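Local coordinates for protein SsfX3 (Streptomyces sp. SF2575, PDB 3SKV) that probably transfers a salicylyl group to a tetracycline intermediate, as a GDSL/SGNH-fold acyltransferase of an antibiotic biosynthetic pathway, at residues L288-D298 with R312-L322. The protein carries 1 engineered substitution. Residues are numbered along the deposited sequence; the frame is centred on the assembly and turned at random.
Sequences LGSSVYSPFWD and REQVVKVAELL
Asp298 OD2 is gripped by two nitrogens of Arg312, NH1 at 2.8 Å and NH2 at 2.9 Å, both on its syn side. The guanidinium thus meets the carboxylate end-on, and the two planes lie only 9° apart. The other carboxylate oxygen, OD1, takes a weak bond from Arg312 NH2 and, on its anti side and tilted from the plane, a nearly straight one from Ser294 N (2.8 Å), which fixes the acid within its own turn. At the next edge of the guanidinium, Arg312 NE donates to Ser291 O over 2.6 Å, almost linearly at 174°, while NH2 adds a weak bond to Val292 O. A bend at chi2 carries the arginine chain past Ser290, whose CB lies 3.8 Å from Arg312 CG and whose OG is hydrogen-bonded with Tyr332 OH and Gly335 N. Strand 286-290 and helix 308-324 begin a beta-alpha-beta unit of the parallel sheet in the GDSL/SGNH domain; the axes of 288-290 and 312-322 lie 160° apart, nearly antiparallel, consistent with the crossover. With a leucine in place of Arg312, Asp298 would probably lose its cationic mate and Ser291 O its straight donor. Earlier in the strand, facing later helix turns, the contact turns apolar: Val315 CG1 approaches Leu288 CB at 4.1 Å, and Leu288 CD2 rests against Ala319 CB at 4.1 Å.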
loop_
_atom_site.group_PDB
_atom_site.type_symbol
_atom_site.label_atom_id
_atom_site.label_comp_id
_atom_site.label_asym_id
_atom_site.label_seq_id
_atom_site.Cartn_x
_atom_site.Cartn_y
_atom_site.Cartn_z
ATOM N N LEU A 288 -6.576 -10.649 -11.165
ATOM C CA LEU A 288 -7.932 -10.501 -10.644
ATOM C C LEU A 288 -8.091 -11.422 -9.449
ATOM O O LEU A 288 -8.181 -12.652 -9.580
ATOM C CB LEU A 288 -8.902 -10.868 -11.753
ATOM C CG LEU A 288 -9.722 -9.731 -12.312
ATOM C CD1 LEU A 288 -8.911 -8.442 -12.514
ATOM C CD2 LEU A 288 -10.409 -10.157 -13.565
ATOM N N GLY A 289 -8.030 -10.807 -8.287
ATOM C CA GLY A 289 -8.085 -11.528 -7.031
ATOM C C GLY A 289 -9.446 -11.531 -6.391
ATOM O O GLY A 289 -10.062 -10.484 -6.224
ATOM N N SER A 290 -9.922 -12.719 -6.035
ATOM C CA SER A 290 -11.155 -12.835 -5.289
ATOM C C SER A 290 -10.747 -12.553 -3.863
ATOM O O SER A 290 -9.579 -12.741 -3.498
ATOM C CB SER A 290 -11.763 -14.231 -5.417
ATOM O OG SER A 290 -10.847 -15.235 -5.037
ATOM N N SER A 291 -11.679 -12.089 -3.065
ATOM C CA SER A 291 -11.384 -11.810 -1.674
ATOM C C SER A 291 -10.789 -12.998 -0.883
ATOM O O SER A 291 -11.137 -14.183 -1.057
ATOM C CB SER A 291 -12.624 -11.266 -0.986
ATOM O OG SER A 291 -12.892 -9.984 -1.531
ATOM N N VAL A 292 -9.849 -12.641 -0.033
ATOM C CA VAL A 292 -9.178 -13.508 0.928
ATOM C C VAL A 292 -10.252 -14.005 1.969
ATOM O O VAL A 292 -11.313 -13.397 2.099
ATOM C CB VAL A 292 -8.066 -12.577 1.482
ATOM C CG1 VAL A 292 -8.015 -12.467 2.994
ATOM C CG2 VAL A 292 -6.712 -12.874 0.851
ATOM N N TYR A 293 -10.014 -15.117 2.651
ATOM C CA TYR A 293 -10.975 -15.596 3.628
ATOM C C TYR A 293 -11.068 -14.668 4.858
ATOM O O TYR A 293 -10.062 -14.346 5.504
ATOM C CB TYR A 293 -10.671 -17.049 4.043
ATOM C CG TYR A 293 -11.547 -17.580 5.161
ATOM C CD1 TYR A 293 -12.808 -18.107 4.897
ATOM C CD2 TYR A 293 -11.104 -17.581 6.483
ATOM C CE1 TYR A 293 -13.612 -18.617 5.924
ATOM C CE2 TYR A 293 -11.910 -18.051 7.517
ATOM C CZ TYR A 293 -13.165 -18.565 7.231
ATOM O OH TYR A 293 -13.946 -19.063 8.238
ATOM N N SER A 294 -12.297 -14.279 5.190
ATOM C CA SER A 294 -12.592 -13.467 6.364
ATOM C C SER A 294 -13.394 -14.330 7.365
ATOM O O SER A 294 -14.494 -14.759 7.053
ATOM C CB SER A 294 -13.362 -12.208 5.972
ATOM O OG SER A 294 -13.994 -11.640 7.103
ATOM N N PRO A 295 -12.874 -14.586 8.574
ATOM C CA PRO A 295 -13.632 -15.401 9.544
ATOM C C PRO A 295 -15.021 -14.833 9.863
ATOM O O PRO A 295 -15.986 -15.613 9.982
ATOM C CB PRO A 295 -12.706 -15.449 10.766
ATOM C CG PRO A 295 -11.328 -15.232 10.196
ATOM C CD PRO A 295 -11.561 -14.191 9.125
ATOM N N PHE A 296 -15.144 -13.482 9.905
ATOM C CA PHE A 296 -16.433 -12.829 10.154
ATOM C C PHE A 296 -17.391 -12.909 8.955
ATOM O O PHE A 296 -18.432 -13.560 9.053
ATOM C CB PHE A 296 -16.265 -11.368 10.655
ATOM C CG PHE A 296 -17.580 -10.678 10.934
ATOM C CD1 PHE A 296 -18.296 -10.949 12.097
ATOM C CD2 PHE A 296 -18.124 -9.782 10.017
ATOM C CE1 PHE A 296 -19.537 -10.339 12.332
ATOM C CE2 PHE A 296 -19.369 -9.183 10.247
ATOM C CZ PHE A 296 -20.065 -9.460 11.403
ATOM N N TRP A 297 -17.028 -12.247 7.845
ATOM C CA TRP A 297 -17.817 -12.082 6.622
ATOM C C TRP A 297 -18.209 -13.332 5.852
ATOM O O TRP A 297 -19.353 -13.422 5.411
ATOM C CB TRP A 297 -17.185 -11.022 5.705
ATOM C CG TRP A 297 -16.996 -9.697 6.384
ATOM C CD1 TRP A 297 -15.838 -9.205 6.898
ATOM C CD2 TRP A 297 -18.023 -8.748 6.718
ATOM N NE1 TRP A 297 -16.068 -7.997 7.520
ATOM C CE2 TRP A 297 -17.400 -7.680 7.406
ATOM C CE3 TRP A 297 -19.415 -8.703 6.519
ATOM C CZ2 TRP A 297 -18.113 -6.566 7.872
ATOM C CZ3 TRP A 297 -20.114 -7.590 6.964
ATOM C CH2 TRP A 297 -19.464 -6.547 7.645
ATOM N N ASP A 298 -17.273 -14.281 5.667
ATOM C CA ASP A 298 -17.530 -15.549 4.951
ATOM C C ASP A 298 -18.523 -16.437 5.704
ATOM O O ASP A 298 -19.209 -17.262 5.084
ATOM C CB ASP A 298 -16.222 -16.347 4.761
ATOM C CG ASP A 298 -15.406 -15.956 3.550
ATOM O OD1 ASP A 298 -14.551 -15.061 3.682
ATOM O OD2 ASP A 298 -15.587 -16.585 2.485
ATOM N N ARG A 312 -16.873 -14.102 -5.174
ATOM C CA ARG A 312 -15.673 -14.836 -5.630
ATOM C C ARG A 312 -15.928 -15.508 -6.955
ATOM O O ARG A 312 -15.079 -15.423 -7.837
ATOM C CB ARG A 312 -15.204 -15.879 -4.608
ATOM C CG ARG A 312 -14.699 -15.292 -3.303
ATOM C CD ARG A 312 -13.601 -16.187 -2.706
ATOM N NE ARG A 312 -13.217 -15.707 -1.379
ATOM C CZ ARG A 312 -13.856 -15.999 -0.251
ATOM N NH1 ARG A 312 -14.887 -16.844 -0.256
ATOM N NH2 ARG A 312 -13.468 -15.457 0.894
ATOM N N GLU A 313 -17.126 -16.137 -7.113
ATOM C CA GLU A 313 -17.519 -16.798 -8.358
ATOM C C GLU A 313 -17.614 -15.814 -9.567
ATOM O O GLU A 313 -17.278 -16.218 -10.680
ATOM C CB GLU A 313 -18.797 -17.608 -8.157
ATOM C CG GLU A 313 -18.920 -18.808 -9.086
ATOM C CD GLU A 313 -20.316 -19.404 -9.201
ATOM O OE1 GLU A 313 -21.155 -19.156 -8.302
ATOM O OE2 GLU A 313 -20.568 -20.132 -10.191
ATOM N N GLN A 314 -17.990 -14.518 -9.330
ATOM C CA GLN A 314 -18.062 -13.462 -10.369
ATOM C C GLN A 314 -16.672 -13.042 -10.823
ATOM O O GLN A 314 -16.478 -12.842 -12.024
ATOM C CB GLN A 314 -18.866 -12.221 -9.901
ATOM C CG GLN A 314 -20.304 -12.524 -9.477
ATOM C CD GLN A 314 -21.236 -12.801 -10.626
ATOM O OE1 GLN A 314 -21.026 -13.700 -11.444
ATOM N NE2 GLN A 314 -22.345 -12.086 -10.666
ATOM N N VAL A 315 -15.692 -12.949 -9.866
ATOM C CA VAL A 315 -14.308 -12.598 -10.177
ATOM C C VAL A 315 -13.797 -13.650 -11.161
ATOM O O VAL A 315 -13.288 -13.286 -12.234
ATOM C CB VAL A 315 -13.384 -12.368 -8.932
ATOM C CG1 VAL A 315 -11.970 -12.020 -9.361
ATOM C CG2 VAL A 315 -13.923 -11.269 -8.012
ATOM N N VAL A 316 -14.080 -14.937 -10.865
ATOM C CA VAL A 316 -13.720 -16.078 -11.703
ATOM C C VAL A 316 -14.349 -15.937 -13.096
ATOM O O VAL A 316 -13.654 -16.121 -14.091
ATOM C CB VAL A 316 -14.131 -17.457 -11.085
ATOM C CG1 VAL A 316 -13.646 -18.602 -11.962
ATOM C CG2 VAL A 316 -13.634 -17.638 -9.653
ATOM N N LYS A 317 -15.672 -15.683 -13.163
ATOM C CA LYS A 317 -16.403 -15.588 -14.423
ATOM C C LYS A 317 -15.893 -14.493 -15.338
ATOM O O LYS A 317 -15.755 -14.746 -16.539
ATOM C CB LYS A 317 -17.926 -15.493 -14.213
ATOM C CG LYS A 317 -18.566 -16.842 -13.851
ATOM C CD LYS A 317 -20.094 -16.760 -13.783
ATOM C CE LYS A 317 -20.719 -18.039 -13.258
ATOM N NZ LYS A 317 -20.763 -19.126 -14.279
ATOM N N VAL A 318 -15.588 -13.296 -14.777
ATOM C CA VAL A 318 -15.078 -12.142 -15.530
ATOM C C VAL A 318 -13.683 -12.447 -16.103
ATOM O O VAL A 318 -13.415 -12.155 -17.275
ATOM C CB VAL A 318 -15.103 -10.848 -14.669
ATOM C CG1 VAL A 318 -14.262 -9.721 -15.285
ATOM C CG2 VAL A 318 -16.530 -10.395 -14.422
ATOM N N ALA A 319 -12.829 -13.076 -15.288
ATOM C CA ALA A 319 -11.484 -13.465 -15.685
ATOM C C ALA A 319 -11.542 -14.437 -16.864
ATOM O O ALA A 319 -10.830 -14.234 -17.844
ATOM C CB ALA A 319 -10.767 -14.096 -14.506
ATOM N N GLU A 320 -12.442 -15.434 -16.804
ATOM C CA GLU A 320 -12.628 -16.399 -17.877
ATOM C C GLU A 320 -13.179 -15.703 -19.139
ATOM O O GLU A 320 -12.721 -15.996 -20.239
ATOM C CB GLU A 320 -13.572 -17.539 -17.438
ATOM C CG GLU A 320 -12.986 -18.525 -16.436
ATOM C CD GLU A 320 -13.936 -19.520 -15.770
ATOM O OE1 GLU A 320 -15.168 -19.442 -16.001
ATOM O OE2 GLU A 320 -13.439 -20.372 -14.994
ATOM N N LEU A 321 -14.128 -14.766 -18.966
ATOM C CA LEU A 321 -14.743 -14.017 -20.060
ATOM C C LEU A 321 -13.718 -13.152 -20.808
ATOM O O LEU A 321 -13.643 -13.217 -22.026
ATOM C CB LEU A 321 -15.933 -13.197 -19.536
ATOM C CG LEU A 321 -16.640 -12.297 -20.554
ATOM C CD1 LEU A 321 -17.660 -13.053 -21.346
ATOM C CD2 LEU A 321 -17.241 -11.073 -19.894
ATOM N N LEU A 322 -12.896 -12.394 -20.077
ATOM C CA LEU A 322 -11.845 -11.558 -20.653
ATOM C C LEU A 322 -10.804 -12.401 -21.417
ATOM O O LEU A 322 -10.431 -12.048 -22.540
ATOM C CB LEU A 322 -11.179 -10.740 -19.539
ATOM C CG LEU A 322 -11.722 -9.342 -19.199
ATOM C CD1 LEU A 322 -13.182 -9.181 -19.541
ATOM C CD2 LEU A 322 -11.487 -9.031 -17.772
#